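Local atomic coordinates of adenylate isopentenyltransferase (Humulus lupulus, PDB entry 3A8T), a protein that transfers an isopentenyl group from dimethylallyl diphosphate to the adenine N6 of AMP, ADP or ATP in the biosynthesis of cytokinins. Residues I143-F151 with E170-L178; V44-G52 with L278-I286. All blocks are in the same frame, centred on the assembly; numbering follows the deposited sequence.

Both contacts reach the same parallel sheet of a Rossmann-like fold of the P-loop NTPase clan, and their centres lie about 17 Å apart. Strands 174-181 and 41-46 are neighbours in that sheet: Cys176 O lies 2.7 Å from Val44 N and Leu178 O 2.7 Å from Met46 N, both probable hydrogen bonds, while Phe177 CD1 packs on Val44 CB at 3.7 Å. Contact 2 holds the phosphate-binding loop that follows strand 41-46, together with the stretch of helix 257-289 that borders bound ATP. Contact 1 lies farther from the nucleotide, the side chain of Leu146 being about 12 Å from it, and joins helix 140-147 to strand 174-181.

Contact 1 of 2, residues I143-F151 with E170-L178; sequences IHALLVDRF and ELRYDCCFL
Leu147, in the last turn of helix 140-147, drives its forked end between Tyr173, just before strand 174-181, and Cys175 and Phe177 within it, packing a helix against the parallel sheet of this Rossmann-like fold. With CG anti to the carbonyl carbon (chi1 -61°), its two methyls divide the work: CD1 meets the edge of the Phe177 ring at CE1 (3.8 Å), CD2 the edge of the Tyr173 ring at CD2 (3.7 Å), and Cys175 SG touches both. Val44 of contact 2 lies beside Phe177 and Leu147. Farther out, Leu146 CG lies 4.3 Å from Tyr173 CE2.

Beyond the helix end the backbones join in a single beta bridge, Val148 with Leu171. Arg172 N gives Leu147 O a nearly straight bond of 2.7 Å (173°), and Asp149 N bonds Glu170 O. At the polar edge the Arg172 chain, bent at chi3, runs past Val148 O, and its NH1 reaches Leu146 O in the carbonyl plane at 2.8 Å, with an N-H...O angle of 133°. A methionine in place of Arg172 would probably leave Leu146 O without this donor. Tyr173 OH sits over the centre of one face of the Arg172 guanidinium, 3.5 Å above its plane.

Contact 2 of 2, residues V44-G52 with L278-I286; sequences VLMGATGTG and LAKRQIGKI. With ATP (adenosine-5'-triphosphate), chain B; PO4 (phosphate ion), chain C.
Ala48 and Thr49, in the P-loop (Walker A) that leaves strand 41-46, lie against one side of helix 257-289, whose residues Leu278, Gln282 and Lys285 line the ATP pocket. The loop's residues belong to the experimentally assigned ATP-binding site.

The apolar contacts are few and made by short side chains and methyl ends. Ala48 CB packs on Ile283 CG1 at 4.0 Å and also approaches Ala279, where Thr49 CG2 settles on the methyl. Ile286 puts CD1 3.6 Å from Gly47 CA, its CG1 turned anti to the carbonyl carbon (chi1 -71°). A side chain on Gly47 would run into the carbonyl oxygen of Met46 and into Thr51 OG1.

One hydrogen bond crosses the contact: Thr49 N gives to Gln282 OE1 at 2.9 Å, approaching 31° out of the amide plane. The Gln282 chain is extended beyond CG, which carries its amide to the loop; NE2 bonds weakly to the Gly138 carbonyl. Thr49 OG1 is hydrogen-bonded to Arg194 NH2 instead.

Within the loop, a type II turn from Ala48 to Thr51 is held by Thr51 N and OG1, both donating to Ala48 O.

Of the bound groups, ATP lies on the helix side, with Leu278 CD2 3.4 Å from its O4'. The loop instead holds a phosphate ion, probably from the crystallisation liquor, which Lys53 N and Ser54 OG also bind. Gly52 N, at the N-cap of helix 53-61, reaches its O4 at 3.2 Å, and Gly50 N donates to its O2 at 2.9 Å.

Contact 1 of 2, residues I143-F151 with E170-L178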
loop_
_atom_site.group_PDB
_atom_site.type_symbol
_atom_site.label_atom_id
_atom_site.label_comp_id
_atom_site.label_asym_id
_atom_site.label_seq_id
_atom_site.Cartn_x
_atom_site.Cartn_y
_atom_site.Cartn_z
ATOM N N ILE A 143 -11.196 2.547 -2.571
ATOM C CA ILE A 143 -11.771 3.473 -1.623
ATOM C C ILE A 143 -13.087 4.045 -2.180
ATOM O O ILE A 143 -14.097 4.102 -1.483
ATOM C CB ILE A 143 -10.823 4.621 -1.332
ATOM C CG1 ILE A 143 -9.576 4.120 -0.584
ATOM C CG2 ILE A 143 -11.528 5.657 -0.502
ATOM C CD1 ILE A 143 -8.334 5.067 -0.685
ATOM N N HIS A 144 -13.075 4.476 -3.429
ATOM C CA HIS A 144 -14.281 5.031 -4.069
ATOM C C HIS A 144 -15.416 4.015 -4.233
ATOM O O HIS A 144 -16.556 4.288 -3.879
ATOM C CB HIS A 144 -13.902 5.681 -5.423
ATOM C CG HIS A 144 -15.008 5.695 -6.428
ATOM N ND1 HIS A 144 -15.299 4.604 -7.231
ATOM C CD2 HIS A 144 -15.916 6.644 -6.747
ATOM C CE1 HIS A 144 -16.339 4.878 -7.994
ATOM N NE2 HIS A 144 -16.733 6.108 -7.720
ATOM N N ALA A 145 -15.112 2.841 -4.759
ATOM C CA ALA A 145 -16.130 1.823 -4.924
ATOM C C ALA A 145 -16.854 1.584 -3.599
ATOM O O ALA A 145 -18.084 1.520 -3.562
ATOM C CB ALA A 145 -15.510 0.520 -5.400
ATOM N N LEU A 146 -16.084 1.463 -2.523
ATOM C CA LEU A 146 -16.653 1.203 -1.222
ATOM C C LEU A 146 -17.473 2.327 -0.635
ATOM O O LEU A 146 -18.544 2.076 -0.115
ATOM C CB LEU A 146 -15.565 0.837 -0.215
ATOM C CG LEU A 146 -16.051 0.775 1.246
ATOM C CD1 LEU A 146 -16.928 -0.474 1.447
ATOM C CD2 LEU A 146 -14.881 0.708 2.167
ATOM N N LEU A 147 -16.990 3.564 -0.741
ATOM C CA LEU A 147 -17.638 4.718 -0.131
ATOM C C LEU A 147 -18.862 5.344 -0.799
ATOM O O LEU A 147 -19.701 5.890 -0.085
ATOM C CB LEU A 147 -16.598 5.817 0.135
ATOM C CG LEU A 147 -15.435 5.502 1.094
ATOM C CD1 LEU A 147 -14.673 6.779 1.392
ATOM C CD2 LEU A 147 -15.952 4.914 2.378
ATOM N N VAL A 148 -18.990 5.294 -2.123
ATOM C CA VAL A 148 -20.165 5.917 -2.741
ATOM C C VAL A 148 -21.551 5.305 -2.388
ATOM O O VAL A 148 -21.687 4.182 -1.905
ATOM C CB VAL A 148 -20.085 6.003 -4.323
ATOM C CG1 VAL A 148 -18.948 6.941 -4.759
ATOM C CG2 VAL A 148 -19.957 4.638 -4.921
ATOM N N ASP A 149 -22.572 6.103 -2.634
ATOM C CA ASP A 149 -23.937 5.705 -2.390
ATOM C C ASP A 149 -24.426 4.689 -3.413
ATOM O O ASP A 149 -25.086 3.719 -3.077
ATOM C CB ASP A 149 -24.825 6.933 -2.402
ATOM C CG ASP A 149 -25.669 7.012 -1.174
ATOM O OD1 ASP A 149 -26.233 5.943 -0.807
ATOM O OD2 ASP A 149 -25.754 8.128 -0.590
ATOM N N ARG A 150 -24.121 4.935 -4.673
ATOM C CA ARG A 150 -24.502 3.990 -5.705
ATOM C C ARG A 150 -23.233 3.698 -6.490
ATOM O O ARG A 150 -22.592 4.594 -7.026
ATOM C CB ARG A 150 -25.604 4.547 -6.624
ATOM C CG ARG A 150 -27.011 4.537 -6.027
ATOM C CD ARG A 150 -28.063 4.116 -7.074
ATOM N NE ARG A 150 -27.861 2.712 -7.490
ATOM C CZ ARG A 150 -28.833 1.817 -7.713
ATOM N NH1 ARG A 150 -30.112 2.160 -7.566
ATOM N NH2 ARG A 150 -28.520 0.572 -8.070
ATOM N N PHE A 151 -22.852 2.437 -6.543
ATOM C CA PHE A 151 -21.640 2.139 -7.245
ATOM C C PHE A 151 -21.875 1.935 -8.723
ATOM O O PHE A 151 -22.769 1.193 -9.116
ATOM C CB PHE A 151 -20.937 0.922 -6.642
ATOM C CG PHE A 151 -19.596 0.650 -7.267
ATOM C CD1 PHE A 151 -18.700 1.689 -7.478
ATOM C CD2 PHE A 151 -19.261 -0.619 -7.718
ATOM C CE1 PHE A 151 -17.505 1.467 -8.139
ATOM C CE2 PHE A 151 -18.068 -0.835 -8.375
ATOM C CZ PHE A 151 -17.193 0.203 -8.589
ATOM N N GLU A 170 -24.314 10.855 -2.579
ATOM C CA GLU A 170 -22.855 11.024 -2.297
ATOM C C GLU A 170 -22.238 9.828 -1.529
ATOM O O GLU A 170 -22.119 8.738 -2.085
ATOM C CB GLU A 170 -22.622 12.331 -1.516
ATOM C CG GLU A 170 -21.141 12.620 -1.229
ATOM C CD GLU A 170 -20.935 13.261 0.134
ATOM O OE1 GLU A 170 -21.610 12.813 1.111
ATOM O OE2 GLU A 170 -20.107 14.192 0.228
ATOM N N LEU A 171 -21.850 10.035 -0.272
ATOM C CA LEU A 171 -21.223 8.960 0.510
ATOM C C LEU A 171 -22.113 8.092 1.408
ATOM O O LEU A 171 -23.056 8.515 2.028
ATOM C CB LEU A 171 -20.030 9.491 1.307
ATOM C CG LEU A 171 -18.937 10.191 0.460
ATOM C CD1 LEU A 171 -17.793 10.515 1.350
ATOM C CD2 LEU A 171 -18.454 9.369 -0.668
ATOM N N ARG A 172 -21.791 6.821 1.390
ATOM C CA ARG A 172 -22.491 5.798 2.107
ATOM C C ARG A 172 -22.290 5.963 3.594
ATOM O O ARG A 172 -23.188 5.672 4.367
ATOM C CB ARG A 172 -21.914 4.474 1.659
ATOM C CG ARG A 172 -22.861 3.356 1.572
ATOM C CD ARG A 172 -22.259 2.376 0.615
ATOM N NE ARG A 172 -22.560 1.024 1.031
ATOM C CZ ARG A 172 -21.732 0.012 0.874
ATOM N NH1 ARG A 172 -20.557 0.207 0.313
ATOM N NH2 ARG A 172 -22.089 -1.195 1.288
ATOM N N TYR A 173 -21.111 6.431 3.997
ATOM C CA TYR A 173 -20.837 6.566 5.400
ATOM C C TYR A 173 -20.586 7.996 5.850
ATOM O O TYR A 173 -20.581 8.934 5.081
ATOM C CB TYR A 173 -19.607 5.732 5.747
ATOM C CG TYR A 173 -19.665 4.301 5.299
ATOM C CD1 TYR A 173 -20.462 3.367 5.953
ATOM C CD2 TYR A 173 -18.974 3.892 4.159
ATOM C CE1 TYR A 173 -20.567 2.051 5.466
ATOM C CE2 TYR A 173 -19.083 2.600 3.667
ATOM C CZ TYR A 173 -19.871 1.685 4.320
ATOM O OH TYR A 173 -19.903 0.405 3.832
ATOM N N ASP A 174 -20.373 8.133 7.141
ATOM C CA ASP A 174 -20.046 9.392 7.754
ATOM C C ASP A 174 -18.517 9.283 7.863
ATOM O O ASP A 174 -17.983 8.706 8.818
ATOM C CB ASP A 174 -20.674 9.423 9.139
ATOM C CG ASP A 174 -20.328 10.662 9.900
ATOM O OD1 ASP A 174 -19.986 11.679 9.245
ATOM O OD2 ASP A 174 -20.431 10.621 11.148
ATOM N N CYS A 175 -17.824 9.831 6.878
ATOM C CA CYS A 175 -16.371 9.738 6.820
ATOM C C CYS A 175 -15.507 10.852 7.396
ATOM O O CYS A 175 -15.875 12.018 7.378
ATOM C CB CYS A 175 -15.937 9.577 5.362
ATOM S SG CYS A 175 -16.641 8.249 4.488
ATOM N N CYS A 176 -14.335 10.465 7.888
ATOM C CA CYS A 176 -13.325 11.405 8.356
ATOM C C CYS A 176 -12.153 10.919 7.493
ATOM O O CYS A 176 -11.843 9.739 7.471
ATOM C CB CYS A 176 -13.009 11.238 9.843
ATOM S SG CYS A 176 -11.619 12.266 10.411
ATOM N N PHE A 177 -11.532 11.835 6.763
ATOM C CA PHE A 177 -10.454 11.501 5.865
ATOM C C PHE A 177 -9.151 12.061 6.350
ATOM O O PHE A 177 -9.006 13.260 6.406
ATOM C CB PHE A 177 -10.689 12.128 4.491
ATOM C CG PHE A 177 -11.919 11.666 3.791
ATOM C CD1 PHE A 177 -11.951 10.438 3.144
ATOM C CD2 PHE A 177 -13.053 12.478 3.740
ATOM C CE1 PHE A 177 -13.093 10.014 2.453
ATOM C CE2 PHE A 177 -14.207 12.068 3.056
ATOM C CZ PHE A 177 -14.223 10.833 2.414
ATOM N N LEU A 178 -8.198 11.220 6.713
ATOM C CA LEU A 178 -6.894 11.738 7.093
ATOM C C LEU A 178 -6.039 11.452 5.858
ATOM O O LEU A 178 -6.015 10.316 5.370
ATOM C CB LEU A 178 -6.302 11.008 8.281
ATOM C CG LEU A 178 -7.101 11.095 9.578
ATOM C CD1 LEU A 178 -6.403 10.360 10.712
ATOM C CD2 LEU A 178 -7.285 12.553 9.909
#

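Contact 2 of 2, residues V44-G52 with L278-I286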
loop_
_atom_site.group_PDB
_atom_site.type_symbol
_atom_site.label_atom_id
_atom_site.label_comp_id
_atom_site.label_asym_id
_atom_site.label_seq_id
_atom_site.Cartn_x
_atom_site.Cartn_y
_atom_site.Cartn_z
ATOM N N VAL A 44 -11.037 7.160 7.328
ATOM C CA VAL A 44 -10.352 6.798 6.106
ATOM C C VAL A 44 -8.945 7.367 6.082
ATOM O O VAL A 44 -8.762 8.550 6.158
ATOM C CB VAL A 44 -11.160 7.292 4.878
ATOM C CG1 VAL A 44 -10.429 6.915 3.555
ATOM C CG2 VAL A 44 -12.576 6.720 4.953
ATOM N N LEU A 45 -7.948 6.502 6.019
ATOM C CA LEU A 45 -6.566 6.951 6.010
ATOM C C LEU A 45 -6.080 6.842 4.592
ATOM O O LEU A 45 -5.973 5.733 4.065
ATOM C CB LEU A 45 -5.657 6.125 6.964
ATOM C CG LEU A 45 -6.064 6.004 8.456
ATOM C CD1 LEU A 45 -4.889 5.624 9.276
ATOM C CD2 LEU A 45 -6.727 7.261 8.965
ATOM N N MET A 46 -5.800 8.004 4.001
ATOM C CA MET A 46 -5.356 8.165 2.629
ATOM C C MET A 46 -3.949 8.733 2.400
ATOM O O MET A 46 -3.356 9.408 3.257
ATOM C CB MET A 46 -6.333 9.063 1.889
ATOM C CG MET A 46 -7.602 8.368 1.431
ATOM S SD MET A 46 -8.687 9.540 0.540
ATOM C CE MET A 46 -8.382 10.833 1.600
ATOM N N GLY A 47 -3.438 8.467 1.205
ATOM C CA GLY A 47 -2.124 8.933 0.834
ATOM C C GLY A 47 -1.444 7.967 -0.133
ATOM O O GLY A 47 -1.856 6.804 -0.303
ATOM N N ALA A 48 -0.419 8.473 -0.797
ATOM C CA ALA A 48 0.343 7.661 -1.721
ATOM C C ALA A 48 1.023 6.520 -0.951
ATOM O O ALA A 48 1.066 6.528 0.292
ATOM C CB ALA A 48 1.405 8.514 -2.437
ATOM N N THR A 49 1.537 5.556 -1.728
ATOM C CA THR A 49 2.262 4.385 -1.270
ATOM C C THR A 49 3.438 4.769 -0.387
ATOM O O THR A 49 4.221 5.649 -0.726
ATOM C CB THR A 49 2.806 3.610 -2.471
ATOM O OG1 THR A 49 3.735 2.605 -2.036
ATOM C CG2 THR A 49 3.494 4.574 -3.453
ATOM N N GLY A 50 3.554 4.110 0.756
ATOM C CA GLY A 50 4.646 4.391 1.647
ATOM C C GLY A 50 4.551 5.664 2.456
ATOM O O GLY A 50 5.560 6.037 3.056
ATOM N N THR A 51 3.405 6.338 2.531
ATOM C CA THR A 51 3.366 7.538 3.351
ATOM C C THR A 51 3.125 7.256 4.876
ATOM O O THR A 51 2.872 8.160 5.638
ATOM C CB THR A 51 2.300 8.560 2.864
ATOM O OG1 THR A 51 1.035 7.913 2.789
ATOM C CG2 THR A 51 2.681 9.191 1.535
ATOM N N GLY A 52 3.237 6.012 5.313
ATOM C CA GLY A 52 3.047 5.731 6.727
ATOM C C GLY A 52 1.602 5.554 7.173
ATOM O O GLY A 52 1.309 5.759 8.335
ATOM N N LEU A 278 4.056 5.617 -9.672
ATOM C CA LEU A 278 2.779 5.250 -9.043
ATOM C C LEU A 278 2.460 6.305 -7.974
ATOM O O LEU A 278 1.315 6.718 -7.813
ATOM C CB LEU A 278 2.874 3.854 -8.398
ATOM C CG LEU A 278 1.667 3.508 -7.523
ATOM C CD1 LEU A 278 0.389 3.469 -8.381
ATOM C CD2 LEU A 278 1.883 2.187 -6.794
ATOM N N ALA A 279 3.494 6.753 -7.264
ATOM C CA ALA A 279 3.301 7.756 -6.221
ATOM C C ALA A 279 2.703 9.051 -6.801
ATOM O O ALA A 279 1.783 9.668 -6.228
ATOM C CB ALA A 279 4.657 8.048 -5.469
ATOM N N LYS A 280 3.200 9.413 -7.967
ATOM C CA LYS A 280 2.742 10.611 -8.615
ATOM C C LYS A 280 1.309 10.496 -9.058
ATOM O O LYS A 280 0.528 11.455 -8.922
ATOM C CB LYS A 280 3.616 10.957 -9.816
ATOM C CG LYS A 280 5.090 11.171 -9.555
ATOM C CD LYS A 280 5.673 11.921 -10.769
ATOM C CE LYS A 280 7.193 12.033 -10.779
ATOM N NZ LYS A 280 7.738 12.679 -9.570
ATOM N N ARG A 281 0.943 9.345 -9.600
ATOM C CA ARG A 281 -0.441 9.182 -10.057
ATOM C C ARG A 281 -1.442 9.133 -8.902
ATOM O O ARG A 281 -2.589 9.527 -9.059
ATOM C CB ARG A 281 -0.594 7.922 -10.907
ATOM C CG ARG A 281 0.112 8.024 -12.228
ATOM C CD ARG A 281 -0.167 6.829 -13.146
ATOM N NE ARG A 281 0.328 5.539 -12.638
ATOM C CZ ARG A 281 1.523 4.997 -12.921
ATOM N NH1 ARG A 281 2.411 5.616 -13.714
ATOM N NH2 ARG A 281 1.807 3.789 -12.438
ATOM N N GLN A 282 -1.002 8.632 -7.749
ATOM C CA GLN A 282 -1.840 8.546 -6.572
ATOM C C GLN A 282 -2.139 9.908 -5.996
ATOM O O GLN A 282 -3.279 10.198 -5.660
ATOM C CB GLN A 282 -1.159 7.689 -5.530
ATOM C CG GLN A 282 -1.205 6.214 -5.898
ATOM C CD GLN A 282 -0.533 5.342 -4.874
ATOM O OE1 GLN A 282 0.563 5.655 -4.425
ATOM N NE2 GLN A 282 -1.174 4.220 -4.515
ATOM N N ILE A 283 -1.103 10.738 -5.896
ATOM C CA ILE A 283 -1.210 12.090 -5.376
ATOM C C ILE A 283 -2.166 12.916 -6.240
ATOM O O ILE A 283 -3.090 13.536 -5.714
ATOM C CB ILE A 283 0.176 12.748 -5.371
ATOM C CG1 ILE A 283 1.068 12.055 -4.340
ATOM C CG2 ILE A 283 0.068 14.218 -5.145
ATOM C CD1 ILE A 283 2.561 12.358 -4.535
ATOM N N GLY A 284 -1.955 12.899 -7.560
ATOM C CA GLY A 284 -2.805 13.658 -8.448
ATOM C C GLY A 284 -4.230 13.225 -8.292
ATOM O O GLY A 284 -5.163 14.021 -8.253
ATOM N N LYS A 285 -4.388 11.921 -8.202
ATOM C CA LYS A 285 -5.680 11.316 -8.011
ATOM C C LYS A 285 -6.273 11.847 -6.682
ATOM O O LYS A 285 -7.444 12.261 -6.606
ATOM C CB LYS A 285 -5.438 9.825 -7.981
ATOM C CG LYS A 285 -6.629 8.901 -8.041
ATOM C CD LYS A 285 -6.132 7.499 -8.357
ATOM C CE LYS A 285 -5.448 7.493 -9.718
ATOM N NZ LYS A 285 -5.321 6.120 -10.305
ATOM N N ILE A 286 -5.474 11.862 -5.626
ATOM C CA ILE A 286 -5.981 12.383 -4.366
ATOM C C ILE A 286 -6.360 13.849 -4.517
ATOM O O ILE A 286 -7.385 14.295 -4.021
ATOM C CB ILE A 286 -4.962 12.232 -3.224
ATOM C CG1 ILE A 286 -4.856 10.753 -2.847
ATOM C CG2 ILE A 286 -5.395 13.090 -2.033
ATOM C CD1 ILE A 286 -3.568 10.348 -2.175
HETATM P PG ATP B . -5.492 1.797 -11.102
HETATM O O1G ATP B . -6.958 1.495 -11.122
HETATM O O2G ATP B . -4.716 0.491 -11.694
HETATM O O3G ATP B . -5.161 3.060 -12.051
HETATM P PB ATP B . -5.960 1.962 -8.392
HETATM O O1B ATP B . -6.656 3.162 -8.040
HETATM O O2B ATP B . -7.009 0.894 -8.807
HETATM O O3B ATP B . -4.931 2.210 -9.588
HETATM P PA ATP B . -3.584 1.644 -6.905
HETATM O O1A ATP B . -3.106 2.959 -7.303
HETATM O O2A ATP B . -3.243 1.486 -5.326
HETATM O O3A ATP B . -5.211 1.415 -7.057
HETATM O "O5'" ATP B . -2.751 0.436 -7.606
HETATM C "C5'" ATP B . -2.475 0.654 -8.962
HETATM C "C4'" ATP B . -1.287 -0.222 -9.309
HETATM O "O4'" ATP B . -0.182 0.150 -8.475
HETATM C "C3'" ATP B . -1.491 -1.731 -9.030
HETATM O "O3'" ATP B . -2.097 -2.377 -10.146
HETATM C "C2'" ATP B . -0.056 -2.208 -8.747
HETATM O "O2'" ATP B . 0.590 -2.516 -9.933
HETATM C "C1'" ATP B . 0.613 -1.034 -8.071
HETATM N N9 ATP B . 0.596 -1.200 -6.591
HETATM C C8 ATP B . -0.331 -0.657 -5.703
HETATM N N7 ATP B . -0.110 -1.090 -4.479
HETATM C C5 ATP B . 0.964 -1.928 -4.488
HETATM C C6 ATP B . 1.689 -2.716 -3.507
HETATM N N6 ATP B . 1.337 -2.746 -2.181
HETATM N N1 ATP B . 2.743 -3.443 -3.934
HETATM C C2 ATP B . 3.117 -3.445 -5.207
HETATM N N3 ATP B . 2.482 -2.743 -6.148
HETATM C C4 ATP B . 1.431 -1.993 -5.859
HETATM P P PO4 C . 1.744 2.844 3.701
HETATM O O1 PO4 C . 0.868 1.912 4.472
HETATM O O2 PO4 C . 1.924 2.309 2.318
HETATM O O3 PO4 C . 1.116 4.192 3.642
HETATM O O4 PO4 C . 3.060 2.951 4.369
#